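Cytochrome c2 (Rhodobacter capsulatus, PDB 1VYD) carries electrons on a covalently bound heme c to the oxidised photosynthetic bacteriochlorophyll of purple bacteria, and may also serve the respiratory chain. Local coordinates at residues K8-C13 / H17-P22; A73-V76 / A81-K84. The protein carries 1 engineered substitution. All blocks are in the same frame, centred on the assembly; numbering follows the deposited sequence.

Interactions 1 and 2 are both buried and both touch the heme, yet they lie on opposite sides of the chain's centre, about 19 Å apart between centres, and share no element of structure. Interaction 1 joins the 3-10 turn and loop that follow helix 3-9 to the run from His17 into strand 19-20; it combines a backbone hydrogen bond, a metal ligand, a cysteine at the porphyrin rim and an aromatic-aliphatic contact. Interaction 2 packs helix 69-77 against helix 79-87 mainly through apolar and aromatic contacts, with the methyl of exposed Thr74 at its border. The first holds the axial histidine; in the second Tyr75 lies beside the axial Met96.

Interaction 1: residues K8-C13 / H17-P22; sequences KEFNKC and HSIIAP. With HEM (protoporphyrin IX containing Fe), chain C.
The CXXCH heme-attachment motif of class I cytochromes c spans this contact, with Cys13 at its start and the axial histidine, His17, at its end. The turn between them is closed by one backbone hydrogen bond, from His17 N to Cys13 O at 2.9 Å, with an N-H...O angle of 158°. His17 NE2 binds the heme iron at 2.1 Å, with Met96 as the other axial ligand. Its second ring nitrogen, ND1, is hydrogen-bonded to Pro35 O, which fixes the rotation of the imidazole and probably makes it a stronger donor to the metal. Cys13, one of the two cysteines that attach the heme covalently, places SG at heme CAB, the carbon derived from a vinyl group, consistent with the thioether link. The Phe10 ring lies between Cys13 and strand residue Ile19: Cys13 CB is over one face and Ile19 CD1 over the opposite face, both offset toward the rim. Val107 and Leu111 of helix 104-113 also touch Phe10, bringing the C-terminal helix against the residue that packs on Cys13. With CG anti to the backbone N (chi1 -159°), the Phe10 ring reaches strand 19-20, and Ile19 CD1 sits 4.0 Å from its centroid, 23° off the ring normal.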
ATOM      1  N   LYS A   8      13.433   1.480   7.483  1.00 35.16           N
ATOM      2  CA  LYS A   8      13.271   1.426   8.946  1.00 35.48           C
ATOM      3  C   LYS A   8      11.838   1.798   9.319  1.00 32.89           C
ATOM      4  O   LYS A   8      11.268   1.230  10.229  1.00 34.34           O
ATOM      5  CB  LYS A   8      14.283   2.336   9.627  1.00 38.56           C
ATOM      6  CG  LYS A   8      15.748   2.118   9.235  1.00 40.64           C
ATOM      7  CD  LYS A   8      16.500   3.428   9.490  1.00 42.89           C
ATOM      8  CE  LYS A   8      18.019   3.288   9.346  1.00 46.55           C
ATOM      9  NZ  LYS A   8      18.635   2.255  10.209  1.00 47.05           N
ATOM     10  N   GLU A   9      11.143   2.649   8.556  1.00 32.29           N
ATOM     11  CA  GLU A   9       9.774   3.051   8.838  1.00 31.41           C
ATOM     12  C   GLU A   9       8.766   1.928   8.513  1.00 31.27           C
ATOM     13  O   GLU A   9       7.684   2.051   9.066  1.00 29.63           O
ATOM     14  CB  GLU A   9       9.345   4.259   8.043  1.00 32.51           C
ATOM     15  CG  GLU A   9      10.094   5.547   8.177  1.00 37.81           C
ATOM     16  CD  GLU A   9       9.960   6.173   9.553  1.00 41.18           C
ATOM     17  OE1 GLU A   9       9.139   5.737  10.385  1.00 43.32           O
ATOM     18  OE2 GLU A   9      10.734   7.121   9.818  1.00 42.73           O
ATOM     19  N   PHE A  10       9.079   0.951   7.667  1.00 27.41           N
ATOM     20  CA  PHE A  10       8.255  -0.187   7.334  1.00 29.49           C
ATOM     21  C   PHE A  10       7.955  -1.100   8.523  1.00 29.75           C
ATOM     22  O   PHE A  10       7.000  -1.893   8.467  1.00 32.24           O
ATOM     23  CB  PHE A  10       8.987  -1.078   6.251  1.00 28.46           C
ATOM     24  CG  PHE A  10       8.007  -1.944   5.509  1.00 30.30           C
ATOM     25  CD1 PHE A  10       7.055  -1.348   4.664  1.00 30.16           C
ATOM     26  CD2 PHE A  10       7.845  -3.295   5.895  1.00 27.77           C
ATOM     27  CE1 PHE A  10       6.113  -2.113   3.994  1.00 28.96           C
ATOM     28  CE2 PHE A  10       6.855  -4.026   5.263  1.00 29.78           C
ATOM     29  CZ  PHE A  10       6.048  -3.464   4.286  1.00 29.70           C
ATOM     30  N   ASN A  11       8.596  -0.931   9.690  1.00 27.03           N
ATOM     31  CA  ASN A  11       8.300  -1.542  10.946  1.00 28.04           C
ATOM     32  C   ASN A  11       6.879  -1.124  11.360  1.00 29.39           C
ATOM     33  O   ASN A  11       6.371  -1.908  12.131  1.00 29.14           O
ATOM     34  CB  ASN A  11       9.221  -1.193  12.148  1.00 30.94           C
ATOM     35  CG  ASN A  11       9.259   0.282  12.591  1.00 31.45           C
ATOM     36  OD1 ASN A  11       8.562   1.172  12.059  1.00 31.88           O
ATOM     37  ND2 ASN A  11      10.126   0.665  13.506  1.00 28.14           N
ATOM     38  N   LYS A  12       6.196  -0.090  10.853  1.00 27.88           N
ATOM     39  CA  LYS A  12       4.774   0.067  11.104  1.00 29.74           C
ATOM     40  C   LYS A  12       3.897  -0.699  10.106  1.00 29.98           C
ATOM     41  O   LYS A  12       2.731  -0.239   9.945  1.00 33.44           O
ATOM     42  CB  LYS A  12       4.422   1.564  10.845  1.00 31.62           C
ATOM     43  CG  LYS A  12       4.421   2.416  12.087  1.00 31.73           C
ATOM     44  CD  LYS A  12       5.660   3.150  12.438  1.00 31.13           C
ATOM     45  CE  LYS A  12       6.503   4.025  11.561  1.00 32.02           C
ATOM     46  NZ  LYS A  12       7.871   4.090  12.186  1.00 31.25           N
ATOM     47  N   CYS A  13       4.503  -1.320   9.060  1.00 27.43           N
ATOM     48  CA  CYS A  13       3.611  -1.906   8.036  1.00 25.00           C
ATOM     49  C   CYS A  13       3.600  -3.394   8.193  1.00 25.57           C
ATOM     50  O   CYS A  13       2.644  -4.098   7.878  1.00 27.80           O
ATOM     51  CB  CYS A  13       4.251  -1.607   6.629  1.00 26.08           C
ATOM     52  SG  CYS A  13       4.498   0.197   6.428  1.00 29.08           S
ATOM     53  N   HIS A  17       1.441  -6.512   6.715  1.00 25.65           N
ATOM     54  CA  HIS A  17       1.981  -6.771   5.417  1.00 24.44           C
ATOM     55  C   HIS A  17       3.301  -7.481   5.390  1.00 23.35           C
ATOM     56  O   HIS A  17       4.201  -7.138   6.151  1.00 27.60           O
ATOM     57  CB  HIS A  17       2.219  -5.419   4.736  1.00 24.21           C
ATOM     58  CG  HIS A  17       0.982  -4.666   4.360  1.00 26.10           C
ATOM     59  ND1 HIS A  17       0.139  -5.018   3.324  1.00 25.01           N
ATOM     60  CD2 HIS A  17       0.454  -3.532   4.932  1.00 26.70           C
ATOM     61  CE1 HIS A  17      -0.769  -4.064   3.165  1.00 25.26           C
ATOM     62  NE2 HIS A  17      -0.586  -3.165   4.100  1.00 25.79           N
ATOM     63  N   SER A  18       3.580  -8.193   4.328  1.00 25.40           N
ATOM     64  CA  SER A  18       4.875  -8.722   3.948  1.00 23.23           C
ATOM     65  C   SER A  18       5.329  -8.169   2.615  1.00 24.33           C
ATOM     66  O   SER A  18       4.652  -7.449   1.866  1.00 25.03           O
ATOM     67  CB  SER A  18       4.811 -10.256   3.812  1.00 22.91           C
ATOM     68  OG  SER A  18       4.519 -10.760   5.113  1.00 24.49           O
ATOM     69  N   ILE A  19       6.592  -8.509   2.283  1.00 24.32           N
ATOM     70  CA  ILE A  19       7.160  -8.099   0.994  1.00 23.29           C
ATOM     71  C   ILE A  19       7.839  -9.369   0.428  1.00 24.14           C
ATOM     72  O   ILE A  19       8.854  -9.859   0.934  1.00 22.78           O
ATOM     73  CB  ILE A  19       8.121  -6.923   1.010  1.00 25.06           C
ATOM     74  CG1 ILE A  19       7.472  -5.671   1.659  1.00 25.70           C
ATOM     75  CG2 ILE A  19       8.500  -6.590  -0.433  1.00 23.13           C
ATOM     76  CD1 ILE A  19       8.304  -4.431   1.550  1.00 24.42           C
ATOM     77  N   ILE A  20       7.097 -10.090  -0.409  1.00 24.01           N
ATOM     78  CA  ILE A  20       7.563 -11.363  -0.955  1.00 27.14           C
ATOM     79  C   ILE A  20       7.742 -11.342  -2.461  1.00 26.03           C
ATOM     80  O   ILE A  20       6.767 -11.054  -3.163  1.00 24.91           O
ATOM     81  CB  ILE A  20       6.629 -12.508  -0.488  1.00 27.10           C
ATOM     82  CG1 ILE A  20       6.843 -12.641   1.044  1.00 30.13           C
ATOM     83  CG2 ILE A  20       7.116 -13.867  -1.033  1.00 28.07           C
ATOM     84  CD1 ILE A  20       5.611 -12.985   1.810  1.00 31.76           C
ATOM     85  N   ALA A  21       8.950 -11.637  -2.934  1.00 26.62           N
ATOM     86  CA  ALA A  21       9.198 -11.677  -4.374  1.00 26.03           C
ATOM     87  C   ALA A  21       8.511 -12.883  -4.990  1.00 24.84           C
ATOM     88  O   ALA A  21       8.198 -13.837  -4.297  1.00 25.39           O
ATOM     89  CB  ALA A  21      10.658 -11.681  -4.754  1.00 25.36           C
ATOM     90  N   PRO A  22       8.336 -12.836  -6.316  1.00 28.19           N
ATOM     91  CA  PRO A  22       7.664 -13.885  -7.044  1.00 29.78           C
ATOM     92  C   PRO A  22       8.340 -15.251  -6.940  1.00 29.81           C
ATOM     93  O   PRO A  22       7.603 -16.260  -6.985  1.00 28.74           O
ATOM     94  CB  PRO A  22       7.529 -13.339  -8.471  1.00 29.44           C
ATOM     95  CG  PRO A  22       7.861 -11.880  -8.431  1.00 28.99           C
ATOM     96  CD  PRO A  22       8.632 -11.660  -7.178  1.00 29.21           C
TER
HETATM   97  CHA HEM C1117      -3.879  -2.113   1.763  1.00 25.42           C
HETATM   98  CHB HEM C1117       0.414   0.128   2.298  1.00 23.55           C
HETATM   99  CHC HEM C1117       0.065  -0.441   7.127  1.00 22.83           C
HETATM  100  CHD HEM C1117      -3.760  -3.393   6.469  1.00 23.53           C
HETATM  101  C1A HEM C1117      -2.717  -1.385   1.531  1.00 23.79           C
HETATM  102  C2A HEM C1117      -2.266  -0.892   0.246  1.00 24.74           C
HETATM  103  C3A HEM C1117      -1.116  -0.279   0.431  1.00 23.13           C
HETATM  104  C4A HEM C1117      -0.796  -0.356   1.823  1.00 23.40           C
HETATM  105  CMA HEM C1117      -0.106   0.447  -0.489  1.00 27.42           C
HETATM  106  CAA HEM C1117      -3.079  -1.116  -1.076  1.00 23.06           C
HETATM  107  CBA HEM C1117      -2.606  -2.394  -1.728  1.00 23.66           C
HETATM  108  CGA HEM C1117      -3.244  -2.833  -3.029  1.00 25.21           C
HETATM  109  O1A HEM C1117      -4.108  -2.100  -3.592  1.00 26.00           O
HETATM  110  O2A HEM C1117      -2.936  -4.005  -3.352  1.00 23.17           O
HETATM  111  C1B HEM C1117       0.636   0.129   3.661  1.00 21.50           C
HETATM  112  C2B HEM C1117       1.769   0.789   4.262  1.00 23.67           C
HETATM  113  C3B HEM C1117       1.621   0.653   5.586  1.00 23.50           C
HETATM  114  C4B HEM C1117       0.461  -0.133   5.854  1.00 22.22           C
HETATM  115  CMB HEM C1117       2.923   1.483   3.459  1.00 21.52           C
HETATM  116  CAB HEM C1117       2.473   1.264   6.727  1.00 23.40           C
HETATM  117  CBB HEM C1117       2.731   2.625   6.711  1.00 24.22           C
HETATM  118  C1C HEM C1117      -1.007  -1.302   7.336  1.00 24.27           C
HETATM  119  C2C HEM C1117      -1.370  -1.836   8.642  1.00 22.05           C
HETATM  120  C3C HEM C1117      -2.420  -2.612   8.467  1.00 24.33           C
HETATM  121  C4C HEM C1117      -2.753  -2.631   7.053  1.00 25.14           C
HETATM  122  CMC HEM C1117      -0.553  -1.502   9.904  1.00 21.81           C
HETATM  123  CAC HEM C1117      -3.305  -3.338   9.502  1.00 28.10           C
HETATM  124  CBC HEM C1117      -3.540  -2.860  10.768  1.00 29.21           C
HETATM  125  C1D HEM C1117      -4.086  -3.324   5.126  1.00 22.26           C
HETATM  126  C2D HEM C1117      -5.285  -3.883   4.559  1.00 21.39           C
HETATM  127  C3D HEM C1117      -5.315  -3.530   3.261  1.00 22.27           C
HETATM  128  C4D HEM C1117      -4.173  -2.688   2.993  1.00 25.18           C
HETATM  129  CMD HEM C1117      -6.258  -4.759   5.364  1.00 21.32           C
HETATM  130  CAD HEM C1117      -6.384  -3.801   2.205  1.00 24.71           C
HETATM  131  CBD HEM C1117      -7.302  -2.525   2.168  1.00 27.00           C
HETATM  132  CGD HEM C1117      -8.744  -2.748   1.812  1.00 30.22           C
HETATM  133  O1D HEM C1117      -9.461  -1.745   2.057  1.00 32.31           O
HETATM  134  O2D HEM C1117      -9.190  -3.890   1.479  1.00 30.83           O
HETATM  135  NA  HEM C1117      -1.797  -1.045   2.466  1.00 22.97           N
HETATM  136  NB  HEM C1117      -0.114  -0.464   4.630  1.00 21.55           N
HETATM  137  NC  HEM C1117      -1.872  -1.790   6.380  1.00 24.22           N
HETATM  138  ND  HEM C1117      -3.428  -2.565   4.163  1.00 22.25           N
HETATM  139 FE   HEM C1117      -1.819  -1.459   4.414  1.00 25.71          FE

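Interaction 2: residues A73-V76 / A81-K84. With HEM (protoporphyrin IX containing Fe), chain C.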
ATOM      1  N   ALA A  73       2.254   7.549  -0.432  1.00 34.37           N
ATOM      2  CA  ALA A  73       2.523   8.537   0.616  1.00 36.40           C
ATOM      3  C   ALA A  73       1.281   9.238   1.126  1.00 36.07           C
ATOM      4  O   ALA A  73       1.201   9.447   2.333  1.00 38.01           O
ATOM      5  CB  ALA A  73       3.351   9.743   0.085  1.00 37.66           C
ATOM      6  N   THR A  74       0.335   9.608   0.260  1.00 34.76           N
ATOM      7  CA  THR A  74      -0.877  10.287   0.777  1.00 33.67           C
ATOM      8  C   THR A  74      -1.865   9.291   1.331  1.00 33.51           C
ATOM      9  O   THR A  74      -2.658   9.567   2.233  1.00 31.42           O
ATOM     10  CB  THR A  74      -1.596  11.035  -0.373  1.00 34.97           C
ATOM     11  OG1 THR A  74      -0.718  12.006  -0.994  1.00 37.36           O
ATOM     12  CG2 THR A  74      -2.812  11.775   0.127  1.00 35.84           C
ATOM     13  N   TYR A  75      -1.993   8.114   0.675  1.00 33.94           N
ATOM     14  CA  TYR A  75      -3.013   7.142   1.126  1.00 31.35           C
ATOM     15  C   TYR A  75      -2.739   6.657   2.539  1.00 31.59           C
ATOM     16  O   TYR A  75      -3.642   6.493   3.329  1.00 33.08           O
ATOM     17  CB  TYR A  75      -2.995   5.918   0.229  1.00 28.60           C
ATOM     18  CG  TYR A  75      -3.672   4.665   0.767  1.00 28.45           C
ATOM     19  CD1 TYR A  75      -5.059   4.493   0.783  1.00 27.13           C
ATOM     20  CD2 TYR A  75      -2.888   3.588   1.173  1.00 27.35           C
ATOM     21  CE1 TYR A  75      -5.647   3.289   1.119  1.00 25.66           C
ATOM     22  CE2 TYR A  75      -3.444   2.371   1.485  1.00 26.46           C
ATOM     23  CZ  TYR A  75      -4.831   2.254   1.501  1.00 28.79           C
ATOM     24  OH  TYR A  75      -5.377   1.020   1.836  1.00 29.81           O
ATOM     25  N   VAL A  76      -1.518   6.393   2.887  1.00 32.03           N
ATOM     26  CA  VAL A  76      -0.978   5.848   4.158  1.00 33.30           C
ATOM     27  C   VAL A  76      -1.158   6.838   5.286  1.00 34.56           C
ATOM     28  O   VAL A  76      -1.418   6.496   6.438  1.00 32.14           O
ATOM     29  CB  VAL A  76       0.445   5.469   3.667  1.00 33.92           C
ATOM     30  CG1 VAL A  76       1.636   6.195   4.259  1.00 33.74           C
ATOM     31  CG2 VAL A  76       0.706   3.993   3.568  1.00 35.38           C
ATOM     32  N   ALA A  81      -9.632   8.728   4.089  1.00 37.15           N
ATOM     33  CA  ALA A  81      -9.924  10.040   3.424  1.00 38.22           C
ATOM     34  C   ALA A  81      -9.508   9.980   1.973  1.00 40.29           C
ATOM     35  O   ALA A  81     -10.072  10.514   1.017  1.00 43.13           O
ATOM     36  CB  ALA A  81      -9.157  11.165   4.127  1.00 37.08           C
ATOM     37  N   PHE A  82      -8.388   9.266   1.693  1.00 38.60           N
ATOM     38  CA  PHE A  82      -7.906   9.129   0.339  1.00 35.83           C
ATOM     39  C   PHE A  82      -8.997   8.534  -0.538  1.00 34.94           C
ATOM     40  O   PHE A  82      -9.253   9.016  -1.639  1.00 32.94           O
ATOM     41  CB  PHE A  82      -6.696   8.200   0.354  1.00 35.91           C
ATOM     42  CG  PHE A  82      -6.067   8.041  -1.016  1.00 34.66           C
ATOM     43  CD1 PHE A  82      -5.179   9.005  -1.452  1.00 33.97           C
ATOM     44  CD2 PHE A  82      -6.356   6.954  -1.802  1.00 32.23           C
ATOM     45  CE1 PHE A  82      -4.584   8.867  -2.690  1.00 32.88           C
ATOM     46  CE2 PHE A  82      -5.776   6.813  -3.047  1.00 31.03           C
ATOM     47  CZ  PHE A  82      -4.896   7.755  -3.478  1.00 31.94           C
ATOM     48  N   LEU A  83      -9.550   7.425  -0.034  1.00 34.39           N
ATOM     49  CA  LEU A  83     -10.544   6.714  -0.838  1.00 35.43           C
ATOM     50  C   LEU A  83     -11.755   7.605  -1.105  1.00 37.62           C
ATOM     51  O   LEU A  83     -12.154   7.674  -2.286  1.00 35.35           O
ATOM     52  CB  LEU A  83     -10.844   5.355  -0.208  1.00 32.66           C
ATOM     53  CG  LEU A  83      -9.644   4.389  -0.259  1.00 34.15           C
ATOM     54  CD1 LEU A  83      -9.916   3.086   0.519  1.00 33.72           C
ATOM     55  CD2 LEU A  83      -9.231   3.993  -1.685  1.00 30.79           C
ATOM     56  N   LYS A  84     -12.286   8.272  -0.069  1.00 38.85           N
ATOM     57  CA  LYS A  84     -13.435   9.177  -0.276  1.00 41.87           C
ATOM     58  C   LYS A  84     -13.192  10.220  -1.369  1.00 42.29           C
ATOM     59  O   LYS A  84     -13.998  10.360  -2.307  1.00 43.46           O
ATOM     60  CB  LYS A  84     -13.810   9.946   1.007  1.00 39.90           C
ATOM     61  CG  LYS A  84     -13.901   9.033   2.215  1.00 40.05           C
ATOM     62  CD  LYS A  84     -15.018   9.404   3.169  1.00 43.83           C
ATOM     63  CE  LYS A  84     -14.962   8.510   4.407  1.00 46.05           C
ATOM     64  NZ  LYS A  84     -13.677   8.915   5.085  1.00 50.80           N
TER
HETATM   65  CHA HEM C1117      -3.879  -2.113   1.763  1.00 25.42           C
HETATM   66  CHB HEM C1117       0.414   0.128   2.298  1.00 23.55           C
HETATM   67  CHC HEM C1117       0.065  -0.441   7.127  1.00 22.83           C
HETATM   68  CHD HEM C1117      -3.760  -3.393   6.469  1.00 23.53           C
HETATM   69  C1A HEM C1117      -2.717  -1.385   1.531  1.00 23.79           C
HETATM   70  C2A HEM C1117      -2.266  -0.892   0.246  1.00 24.74           C
HETATM   71  C3A HEM C1117      -1.116  -0.279   0.431  1.00 23.13           C
HETATM   72  C4A HEM C1117      -0.796  -0.356   1.823  1.00 23.40           C
HETATM   73  CMA HEM C1117      -0.106   0.447  -0.489  1.00 27.42           C
HETATM   74  CAA HEM C1117      -3.079  -1.116  -1.076  1.00 23.06           C
HETATM   75  CBA HEM C1117      -2.606  -2.394  -1.728  1.00 23.66           C
HETATM   76  CGA HEM C1117      -3.244  -2.833  -3.029  1.00 25.21           C
HETATM   77  O1A HEM C1117      -4.108  -2.100  -3.592  1.00 26.00           O
HETATM   78  O2A HEM C1117      -2.936  -4.005  -3.352  1.00 23.17           O
HETATM   79  C1B HEM C1117       0.636   0.129   3.661  1.00 21.50           C
HETATM   80  C2B HEM C1117       1.769   0.789   4.262  1.00 23.67           C
HETATM   81  C3B HEM C1117       1.621   0.653   5.586  1.00 23.50           C
HETATM   82  C4B HEM C1117       0.461  -0.133   5.854  1.00 22.22           C
HETATM   83  CMB HEM C1117       2.923   1.483   3.459  1.00 21.52           C
HETATM   84  CAB HEM C1117       2.473   1.264   6.727  1.00 23.40           C
HETATM   85  CBB HEM C1117       2.731   2.625   6.711  1.00 24.22           C
HETATM   86  C1C HEM C1117      -1.007  -1.302   7.336  1.00 24.27           C
HETATM   87  C2C HEM C1117      -1.370  -1.836   8.642  1.00 22.05           C
HETATM   88  C3C HEM C1117      -2.420  -2.612   8.467  1.00 24.33           C
HETATM   89  C4C HEM C1117      -2.753  -2.631   7.053  1.00 25.14           C
HETATM   90  CMC HEM C1117      -0.553  -1.502   9.904  1.00 21.81           C
HETATM   91  CAC HEM C1117      -3.305  -3.338   9.502  1.00 28.10           C
HETATM   92  CBC HEM C1117      -3.540  -2.860  10.768  1.00 29.21           C
HETATM   93  C1D HEM C1117      -4.086  -3.324   5.126  1.00 22.26           C
HETATM   94  C2D HEM C1117      -5.285  -3.883   4.559  1.00 21.39           C
HETATM   95  C3D HEM C1117      -5.315  -3.530   3.261  1.00 22.27           C
HETATM   96  C4D HEM C1117      -4.173  -2.688   2.993  1.00 25.18           C
HETATM   97  CMD HEM C1117      -6.258  -4.759   5.364  1.00 21.32           C
HETATM   98  CAD HEM C1117      -6.384  -3.801   2.205  1.00 24.71           C
HETATM   99  CBD HEM C1117      -7.302  -2.525   2.168  1.00 27.00           C
HETATM  100  CGD HEM C1117      -8.744  -2.748   1.812  1.00 30.22           C
HETATM  101  O1D HEM C1117      -9.461  -1.745   2.057  1.00 32.31           O
HETATM  102  O2D HEM C1117      -9.190  -3.890   1.479  1.00 30.83           O
HETATM  103  NA  HEM C1117      -1.797  -1.045   2.466  1.00 22.97           N
HETATM  104  NB  HEM C1117      -0.114  -0.464   4.630  1.00 21.55           N
HETATM  105  NC  HEM C1117      -1.872  -1.790   6.380  1.00 24.22           N
HETATM  106  ND  HEM C1117      -3.428  -2.565   4.163  1.00 22.25           N
HETATM  107 FE   HEM C1117      -1.819  -1.459   4.414  1.00 25.71          FE
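Phe82 and Tyr75, the residues with most surface buried here, meet through an offset edge-to-face pair: the edge of Tyr75 is turned to the face of Phe82, with centroids 5.7 Å apart and planes at 78°. The closest ring atoms are Tyr75 CD1 and Phe82 CD2, at 3.8 Å. Tyr75 CB adds a CH-pi contact over the same ring, 4.0 Å from the Phe82 centroid and 14° off its normal. Phe82 holds CG anti to its own amide nitrogen (chi1 -177°), which carries the ring across to the backbone of Tyr75, while Thr74 CG2 approaches the edge of the Phe82 ring, 4.0 Å from Phe82 CD1. These residues join two consecutive short helices, 69-77 and 79-87, of the cytochrome c fold, on the methionine-ligand side of the heme. Phe65 touches Phe82 from a loop. Leu83 borders the tyrosine, its CD1 lying near the plane of the ring at the edge, 4.3 Å from Tyr75 CE1. Tyr75 also meets Met96 and the ring of Trp67, and its hydroxyl end reaches the porphyrin, with OH 3.5 Å from CHA of the heme. One residue further on, Val76 places CG2 against the heme methyl CMB at 3.4 Å.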